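Local coordinates for fibrinogen-binding protein (Staphylococcus aureus subsp. aureus, PDB 3T49) that probably inhibits complement by binding C3b-containing convertases, as a secreted virulence protein of the staphylococcal complement inhibitor family, at residues A[6-20]-A[34-46]. Sequence-based numbering, arbitrary orientation. Where two conformers were deposited one is given.
Sequences AEELRTLLNKSNVYA and IMMNEYRAKAALK
Leu13 and Leu45 meet tip to tip, Leu13 CD1 lying 3.7 Å from Leu45 CD1, and each is a knob in a hole of the opposing helix. Leu13 settles among Glu38, Ala41, Lys42 and Leu45, while Leu45 fills the gap between Ala6, Leu9, Arg10 and Leu13. The methyl of Ala41 is shared, with Leu9 CD1 and Leu13 CD2 each 3.8 Å from Ala41 CB. This is knobs-into-holes packing between roughly antiparallel helices of a bundle, 6-13 and 34-46 running at 148°; helix 50-72 packs alongside, Tyr64 and Asp68 hydrogen-bonding Leu12 O and Tyr19 OH.

Beyond the break in the first helix, Ile34 carries the apolar contact on: its CD1 reaches the backbone of Tyr19 and Ala20, 3.7 Å from Ala20 N.

Arg10, Asn17 and Lys42 form the exposed side. Arg10, bent at chi2 and chi3, lays one guanidinium face over Leu13 CD1, and its NH2 approaches Leu45 CD1 obliquely at 3.8 Å. Water here reaches two buried polar groups, Ser16 and Glu38. In the Ser16 conformer given, OG lies between backbone N and carbonyl carbon (chi1 61°) and donates to Leu13 O at 2.7 Å; there one water donates to OG and accepts from Lys42 NZ. Another donates to Glu38 OE2 and, over a doubtfully short distance, to Asn17 OD1.

With no direct hydrogen bond between the segments, the fit rests on shape and apolar burial; the water-joined side probably fixes the geometry less than the leucines do.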
ATOM      1  N   ALA A   6      -8.456   3.377  10.456  1.00 15.28           N
ATOM      2  CA  ALA A   6      -7.475   2.384  10.930  1.00 11.79           C
ATOM      3  C   ALA A   6      -7.770   0.965  10.446  1.00 13.13           C
ATOM      4  O   ALA A   6      -6.847   0.220  10.056  1.00 12.54           O
ATOM      5  CB  ALA A   6      -7.373   2.424  12.447  1.00 14.07           C
ATOM      6  N   GLU A   7      -9.043   0.573  10.452  1.00 15.71           N
ATOM      7  CA  GLU A   7      -9.407  -0.765  10.038  1.00 17.59           C
ATOM      8  C   GLU A   7      -9.213  -0.902   8.531  1.00 15.72           C
ATOM      9  O   GLU A   7      -8.679  -1.912   8.058  1.00 15.75           O
ATOM     10  CB  GLU A   7     -10.874  -1.057  10.387  1.00 21.62           C
ATOM     11  CG  GLU A   7     -11.303  -2.447   9.916  1.00 34.58           C
ATOM     12  CD  GLU A   7     -12.725  -2.824  10.332  1.00 47.48           C
ATOM     13  OE1 GLU A   7     -13.423  -1.988  10.955  1.00 51.81           O
ATOM     14  OE2 GLU A   7     -13.142  -3.966  10.033  1.00 49.12           O
ATOM     15  N   GLU A   8      -9.613   0.129   7.801  1.00 13.52           N
ATOM     16  CA  GLU A   8      -9.517   0.137   6.334  1.00 14.42           C
ATOM     17  C   GLU A   8      -8.041   0.031   5.949  1.00 12.78           C
ATOM     18  O   GLU A   8      -7.638  -0.732   5.056  1.00 13.26           O
ATOM     19  CB  GLU A   8     -10.128   1.407   5.734  1.00 17.93           C
ATOM     20  CG  GLU A   8     -11.657   1.528   5.888  1.00 26.29           C
ATOM     21  CD  GLU A   8     -12.188   2.848   5.339  1.00 38.07           C
ATOM     22  OE1 GLU A   8     -11.428   3.848   5.355  1.00 38.18           O
ATOM     23  OE2 GLU A   8     -13.361   2.889   4.895  1.00 45.44           O
ATOM     24  N   LEU A   9      -7.195   0.740   6.676  1.00 11.32           N
ATOM     25  CA  LEU A   9      -5.770   0.751   6.365  1.00 10.63           C
ATOM     26  C   LEU A   9      -5.141  -0.590   6.699  1.00 10.25           C
ATOM     27  O   LEU A   9      -4.328  -1.091   5.925  1.00 10.85           O
ATOM     28  CB  LEU A   9      -5.091   1.891   7.098  1.00  9.80           C
ATOM     29  CG  LEU A   9      -3.609   2.055   6.845  1.00  9.35           C
ATOM     30  CD1 LEU A   9      -3.267   2.164   5.353  1.00 10.15           C
ATOM     31  CD2 LEU A   9      -3.100   3.260   7.616  1.00  9.77           C
ATOM     32  N   ARG A  10      -5.490  -1.221   7.817  1.00 10.18           N
ATOM     33  CA  ARG A  10      -4.984  -2.548   8.111  1.00 10.98           C
ATOM     34  C   ARG A  10      -5.383  -3.566   7.020  1.00 10.35           C
ATOM     35  O   ARG A  10      -4.559  -4.405   6.640  1.00 11.28           O
ATOM     36  CB  ARG A  10      -5.451  -2.984   9.522  1.00 14.91           C
ATOM     37  CG  ARG A  10      -4.939  -4.374   9.992  1.00 19.70           C
ATOM     38  CD  ARG A  10      -3.449  -4.644   9.769  1.00 20.65           C
ATOM     39  NE  ARG A  10      -2.568  -3.825  10.613  1.00 21.04           N
ATOM     40  CZ  ARG A  10      -1.241  -3.904  10.642  1.00 18.94           C
ATOM     41  NH1 ARG A  10      -0.600  -4.748   9.843  1.00 24.85           N
ATOM     42  NH2 ARG A  10      -0.538  -3.118  11.447  1.00 27.40           N
ATOM     43  N   THR A  11      -6.618  -3.492   6.543  1.00 11.63           N
ATOM     44  CA  THR A  11      -7.073  -4.384   5.476  1.00 12.77           C
ATOM     45  C   THR A  11      -6.178  -4.217   4.254  1.00  9.99           C
ATOM     46  O   THR A  11      -5.777  -5.207   3.629  1.00 12.18           O
ATOM     47  CB  THR A  11      -8.528  -4.130   5.146  1.00 16.17           C
ATOM     48  OG1 THR A  11      -9.322  -4.528   6.286  1.00 18.76           O
ATOM     49  CG2 THR A  11      -8.982  -4.923   3.925  1.00 23.54           C
ATOM     50  N   LEU A  12      -5.839  -2.980   3.904  1.00 10.43           N
ATOM     51  CA  LEU A  12      -4.928  -2.757   2.768  1.00  9.79           C
ATOM     52  C   LEU A  12      -3.552  -3.314   3.059  1.00  9.42           C
ATOM     53  O   LEU A  12      -2.931  -3.932   2.176  1.00 10.44           O
ATOM     54  CB  LEU A  12      -4.859  -1.277   2.389  1.00 10.79           C
ATOM     55  CG  LEU A  12      -6.116  -0.736   1.747  1.00 13.16           C
ATOM     56  CD1 LEU A  12      -6.095   0.785   1.847  1.00 13.85           C
ATOM     57  CD2 LEU A  12      -6.292  -1.151   0.317  1.00 14.77           C
ATOM     58  N   LEU A  13      -3.048  -3.103   4.274  1.00  9.69           N
ATOM     59  CA  LEU A  13      -1.732  -3.624   4.658  1.00 10.98           C
ATOM     60  C   LEU A  13      -1.684  -5.131   4.585  1.00 11.63           C
ATOM     61  O   LEU A  13      -0.632  -5.723   4.293  1.00 12.21           O
ATOM     62  CB  LEU A  13      -1.356  -3.196   6.065  1.00 13.76           C
ATOM     63  CG  LEU A  13      -0.768  -1.824   6.184  1.00 15.65           C
ATOM     64  CD1 LEU A  13      -0.579  -1.502   7.692  1.00 15.21           C
ATOM     65  CD2 LEU A  13       0.585  -1.789   5.418  1.00 16.40           C
ATOM     66  N   ASN A  14      -2.820  -5.772   4.830  1.00 10.62           N
ATOM     67  CA  ASN A  14      -2.820  -7.232   4.836  1.00 11.17           C
ATOM     68  C   ASN A  14      -2.566  -7.808   3.446  1.00  9.51           C
ATOM     69  O   ASN A  14      -2.218  -8.969   3.338  1.00  9.84           O
ATOM     70  CB  ASN A  14      -4.133  -7.793   5.396  1.00 14.58           C
ATOM     71  CG  ASN A  14      -4.268  -7.614   6.913  1.00 17.60           C
ATOM     72  OD1 ASN A  14      -3.304  -7.374   7.612  1.00 23.81           O
ATOM     73  ND2 ASN A  14      -5.502  -7.750   7.394  1.00 28.77           N
ATOM     74  N   LYS A  15      -2.740  -6.998   2.402  1.00  8.52           N
ATOM     75  CA  LYS A  15      -2.433  -7.414   1.025  1.00  8.17           C
ATOM     76  C   LYS A  15      -1.069  -6.953   0.542  1.00  8.21           C
ATOM     77  O   LYS A  15      -0.667  -7.285  -0.572  1.00  8.77           O
ATOM     78  CB  LYS A  15      -3.481  -6.856   0.062  1.00 10.69           C
ATOM     79  CG  LYS A  15      -4.895  -7.041   0.508  1.00 14.67           C
ATOM     80  CD  LYS A  15      -5.850  -6.494  -0.559  1.00 18.43           C
ATOM     81  CE  LYS A  15      -7.165  -5.986   0.048  1.00 29.62           C
ATOM     82  NZ  LYS A  15      -7.801  -7.006   0.896  1.00 40.53           N
ATOM     83  N   SER A  16      -0.347  -6.191   1.343  1.00  9.37           N
ATOM     84  CA  SER A  16       0.873  -5.555   0.843  0.75  9.28           C
ATOM     85  C   SER A  16       1.982  -6.515   0.449  1.00  8.15           C
ATOM     86  O   SER A  16       2.665  -6.292  -0.548  1.00 10.13           O
ATOM     87  CB  SER A  16       1.394  -4.492   1.828  0.75  9.76           C
ATOM     88  OG  SER A  16       1.735  -5.058   3.094  0.75 10.07           O
ATOM     89  N   ASN A  17       2.191  -7.577   1.223  1.00  9.61           N
ATOM     90  CA  ASN A  17       3.261  -8.513   0.851  1.00  9.73           C
ATOM     91  C   ASN A  17       2.941  -9.305  -0.419  1.00  9.01           C
ATOM     92  O   ASN A  17       3.800  -9.593  -1.226  1.00 10.89           O
ATOM     93  CB  ASN A  17       3.589  -9.457   2.017  1.00 11.96           C
ATOM     94  CG  ASN A  17       4.216  -8.739   3.204  1.00 17.17           C
ATOM     95  OD1 ASN A  17       5.124  -7.937   3.048  1.00 20.28           O
ATOM     96  ND2 ASN A  17       3.709  -9.011   4.392  1.00 20.56           N
ATOM     97  N   VAL A  18       1.670  -9.651  -0.585  1.00  8.10           N
ATOM     98  CA  VAL A  18       1.195 -10.303  -1.785  1.00  8.08           C
ATOM     99  C   VAL A  18       1.456  -9.387  -2.993  1.00  6.14           C
ATOM    100  O   VAL A  18       1.982  -9.815  -4.028  1.00  7.72           O
ATOM    101  CB  VAL A  18      -0.314 -10.662  -1.649  1.00  8.86           C
ATOM    102  CG1 VAL A  18      -0.970 -10.865  -2.979  1.00 10.20           C
ATOM    103  CG2 VAL A  18      -0.473 -11.929  -0.796  1.00 11.58           C
ATOM    104  N   TYR A  19       1.075  -8.115  -2.894  1.00  7.42           N
ATOM    105  CA  TYR A  19       1.297  -7.208  -3.994  1.00  7.24           C
ATOM    106  C   TYR A  19       2.787  -7.000  -4.242  1.00  8.94           C
ATOM    107  O   TYR A  19       3.187  -6.906  -5.395  1.00  9.33           O
ATOM    108  CB  TYR A  19       0.562  -5.859  -3.777  1.00  7.85           C
ATOM    109  CG  TYR A  19      -0.843  -5.868  -4.329  1.00  7.47           C
ATOM    110  CD1 TYR A  19      -1.901  -6.381  -3.600  1.00  9.68           C
ATOM    111  CD2 TYR A  19      -1.095  -5.430  -5.615  1.00  6.83           C
ATOM    112  CE1 TYR A  19      -3.189  -6.437  -4.123  1.00  9.29           C
ATOM    113  CE2 TYR A  19      -2.364  -5.489  -6.141  1.00  9.68           C
ATOM    114  CZ  TYR A  19      -3.392  -5.987  -5.395  1.00 10.83           C
ATOM    115  OH  TYR A  19      -4.679  -6.047  -5.909  1.00 13.79           O
ATOM    116  N   ALA A  20       3.602  -6.972  -3.195  1.00  8.04           N
ATOM    117  CA  ALA A  20       5.052  -6.821  -3.384  1.00  9.81           C
ATOM    118  C   ALA A  20       5.632  -8.001  -4.133  1.00 11.19           C
ATOM    119  O   ALA A  20       6.517  -7.823  -4.980  1.00 11.80           O
ATOM    120  CB  ALA A  20       5.764  -6.624  -2.034  1.00 11.16           C
ATOM    121  N   ILE A  34       5.271   0.237  -2.712  1.00  8.31           N
ATOM    122  CA  ILE A  34       4.602  -0.543  -1.690  1.00  9.14           C
ATOM    123  C   ILE A  34       5.370  -0.494  -0.357  1.00  8.83           C
ATOM    124  O   ILE A  34       4.795  -0.242   0.696  1.00 10.01           O
ATOM    125  CB  ILE A  34       4.400  -1.975  -2.136  1.00 10.57           C
ATOM    126  CG1 ILE A  34       3.426  -2.045  -3.319  1.00 10.34           C
ATOM    127  CG2 ILE A  34       3.872  -2.800  -0.963  1.00 11.94           C
ATOM    128  CD1 ILE A  34       3.466  -3.359  -4.053  1.00 11.51           C
ATOM    129  N   MET A  35       6.695  -0.666  -0.396  1.00  8.96           N
ATOM    130  CA  MET A  35       7.494  -0.726   0.836  0.57  9.43           C
ATOM    131  C   MET A  35       7.502   0.595   1.564  1.00  9.05           C
ATOM    132  O   MET A  35       7.423   0.640   2.792  1.00 10.58           O
ATOM    133  CB  MET A  35       8.924  -1.163   0.511  0.57 13.16           C
ATOM    134  CG  MET A  35       9.032  -2.535  -0.120  0.57 14.60           C
ATOM    135  SD  MET A  35       8.286  -3.859   0.862  0.57 15.88           S
ATOM    136  CE  MET A  35       9.252  -3.740   2.353  0.57 16.00           C
ATOM    137  N   MET A  36       7.571   1.704   0.814  1.00  9.31           N
ATOM    138  CA  MET A  36       7.460   3.024   1.416  1.00  9.55           C
ATOM    139  C   MET A  36       6.135   3.161   2.167  1.00  9.71           C
ATOM    140  O   MET A  36       6.079   3.678   3.290  1.00 11.12           O
ATOM    141  CB  MET A  36       7.577   4.126   0.357  1.00 11.52           C
ATOM    142  CG  MET A  36       7.305   5.524   0.872  1.00 14.30           C
ATOM    143  SD  MET A  36       8.487   6.118   2.048  1.00 20.50           S
ATOM    144  CE  MET A  36       9.771   6.679   0.936  1.00 26.38           C
ATOM    145  N   ASN A  37       5.064   2.729   1.525  1.00 10.35           N
ATOM    146  CA  ASN A  37       3.774   2.896   2.157  1.00 11.48           C
ATOM    147  C   ASN A  37       3.472   1.891   3.235  1.00 10.36           C
ATOM    148  O   ASN A  37       2.663   2.185   4.101  1.00 11.70           O
ATOM    149  CB  ASN A  37       2.707   3.002   1.110  1.00 12.81           C
ATOM    150  CG  ASN A  37       2.728   4.362   0.458  1.00 13.44           C
ATOM    151  OD1 ASN A  37       2.352   5.361   1.080  1.00 17.18           O
ATOM    152  ND2 ASN A  37       3.204   4.426  -0.772  1.00 13.28           N
ATOM    153  N   GLU A  38       4.146   0.748   3.244  1.00 11.06           N
ATOM    154  CA  GLU A  38       4.082  -0.134   4.392  1.00 10.30           C
ATOM    155  C   GLU A  38       4.625   0.592   5.585  1.00 10.81           C
ATOM    156  O   GLU A  38       4.035   0.590   6.665  1.00 11.88           O
ATOM    157  CB  GLU A  38       4.908  -1.395   4.164  1.00 11.79           C
ATOM    158  CG  GLU A  38       4.273  -2.351   3.184  1.00 13.31           C
ATOM    159  CD  GLU A  38       5.154  -3.552   2.895  1.00 17.72           C
ATOM    160  OE1 GLU A  38       6.211  -3.728   3.556  1.00 23.52           O
ATOM    161  OE2 GLU A  38       4.797  -4.356   2.018  1.00 16.94           O
ATOM    162  N   TYR A  39       5.777   1.222   5.415  1.00 10.45           N
ATOM    163  CA  TYR A  39       6.398   1.959   6.511  1.00 10.72           C
ATOM    164  C   TYR A  39       5.504   3.090   7.003  1.00  9.94           C
ATOM    165  O   TYR A  39       5.287   3.251   8.213  1.00 11.43           O
ATOM    166  CB  TYR A  39       7.758   2.513   6.059  1.00 13.09           C
ATOM    167  CG  TYR A  39       8.362   3.526   6.994  1.00 14.94           C
ATOM    168  CD1 TYR A  39       8.987   3.133   8.147  1.00 18.94           C
ATOM    169  CD2 TYR A  39       8.270   4.877   6.713  1.00 18.76           C
ATOM    170  CE1 TYR A  39       9.556   4.068   9.013  1.00 25.01           C
ATOM    171  CE2 TYR A  39       8.833   5.824   7.572  1.00 26.40           C
ATOM    172  CZ  TYR A  39       9.464   5.398   8.718  1.00 28.78           C
ATOM    173  OH  TYR A  39      10.025   6.320   9.586  1.00 37.64           O
ATOM    174  N   ARG A  40       4.986   3.889   6.076  1.00 10.49           N
ATOM    175  CA  ARG A  40       4.174   5.041   6.453  1.00 10.24           C
ATOM    176  C   ARG A  40       2.874   4.584   7.104  1.00 10.17           C
ATOM    177  O   ARG A  40       2.458   5.178   8.094  1.00 11.25           O
ATOM    178  CB  ARG A  40       3.876   5.897   5.225  1.00 12.48           C
ATOM    179  CG  ARG A  40       5.082   6.624   4.681  1.00 14.77           C
ATOM    180  CD  ARG A  40       4.717   7.476   3.497  1.00 17.94           C
ATOM    181  NE  ARG A  40       5.855   8.308   3.126  1.00 20.61           N
ATOM    182  CZ  ARG A  40       5.997   8.894   1.949  1.00 22.59           C
ATOM    183  NH1 ARG A  40       5.093   8.707   1.013  1.00 28.72           N
ATOM    184  NH2 ARG A  40       7.065   9.642   1.699  1.00 27.92           N
ATOM    185  N   ALA A  41       2.242   3.545   6.572  1.00 10.88           N
ATOM    186  CA  ALA A  41       0.982   3.020   7.149  1.00  8.93           C
ATOM    187  C   ALA A  41       1.194   2.483   8.546  1.00 10.63           C
ATOM    188  O   ALA A  41       0.419   2.786   9.476  1.00 11.12           O
ATOM    189  CB  ALA A  41       0.405   1.929   6.290  1.00 11.43           C
ATOM    190  N   LYS A  42       2.237   1.684   8.727  1.00 11.42           N
ATOM    191  CA  LYS A  42       2.471   1.097  10.045  1.00 11.88           C
ATOM    192  C   LYS A  42       2.785   2.150  11.072  1.00 10.68           C
ATOM    193  O   LYS A  42       2.298   2.064  12.210  1.00 12.94           O
ATOM    194  CB  LYS A  42       3.557   0.028   9.965  1.00 12.46           C
ATOM    195  CG  LYS A  42       3.136  -1.144   9.153  1.00 14.89           C
ATOM    196  CD  LYS A  42       4.215  -2.207   8.993  1.00 16.99           C
ATOM    197  CE  LYS A  42       3.679  -3.355   8.164  1.00 23.31           C
ATOM    198  NZ  LYS A  42       4.598  -4.521   8.067  1.00 31.45           N
ATOM    199  N   ALA A  43       3.557   3.159  10.704  1.00 10.16           N
ATOM    200  CA  ALA A  43       3.868   4.255  11.624  1.00 12.31           C
ATOM    201  C   ALA A  43       2.637   5.079  11.934  1.00 11.59           C
ATOM    202  O   ALA A  43       2.455   5.491  13.092  1.00 14.13           O
ATOM    203  CB  ALA A  43       4.958   5.140  11.040  1.00 14.28           C
ATOM    204  N   ALA A  44       1.796   5.317  10.939  1.00 11.60           N
ATOM    205  CA  ALA A  44       0.583   6.113  11.131  1.00 11.14           C
ATOM    206  C   ALA A  44      -0.372   5.406  12.067  1.00  9.94           C
ATOM    207  O   ALA A  44      -0.990   6.045  12.937  1.00 11.42           O
ATOM    208  CB  ALA A  44      -0.074   6.366   9.828  1.00 12.84           C
ATOM    209  N   LEU A  45      -0.500   4.103  11.917  1.00 10.14           N
ATOM    210  CA  LEU A  45      -1.346   3.343  12.853  1.00 11.43           C
ATOM    211  C   LEU A  45      -0.812   3.443  14.284  1.00 10.64           C
ATOM    212  O   LEU A  45      -1.556   3.731  15.209  1.00 13.85           O
ATOM    213  CB  LEU A  45      -1.464   1.893  12.414  1.00 11.82           C
ATOM    214  CG  LEU A  45      -2.302   1.638  11.154  1.00 13.01           C
ATOM    215  CD1 LEU A  45      -2.017   0.287  10.621  1.00 13.88           C
ATOM    216  CD2 LEU A  45      -3.776   1.818  11.477  1.00 15.13           C
ATOM    217  N   LYS A  46       0.482   3.271  14.470  1.00 11.32           N
ATOM    218  CA  LYS A  46       1.080   3.248  15.802  0.53 11.61           C
ATOM    219  C   LYS A  46       0.940   4.603  16.506  1.00 13.66           C
ATOM    220  O   LYS A  46       0.883   4.675  17.765  1.00 15.40           O
ATOM    221  CB  LYS A  46       2.553   2.851  15.644  0.53 16.06           C
ATOM    222  CG  LYS A  46       3.332   2.682  16.917  0.53 19.51           C
ATOM    223  CD  LYS A  46       4.540   1.785  16.660  0.53 27.60           C
ATOM    224  CE  LYS A  46       4.095   0.381  16.215  0.53 29.49           C
ATOM    225  NZ  LYS A  46       5.194  -0.632  16.254  0.53 39.26           N
TER
HETATM  226  O   HOH W   1       3.698  -5.337   5.269  1.00 31.51           O
HETATM  227  O   HOH W   2       6.389  -6.443   1.529  1.00 19.65           O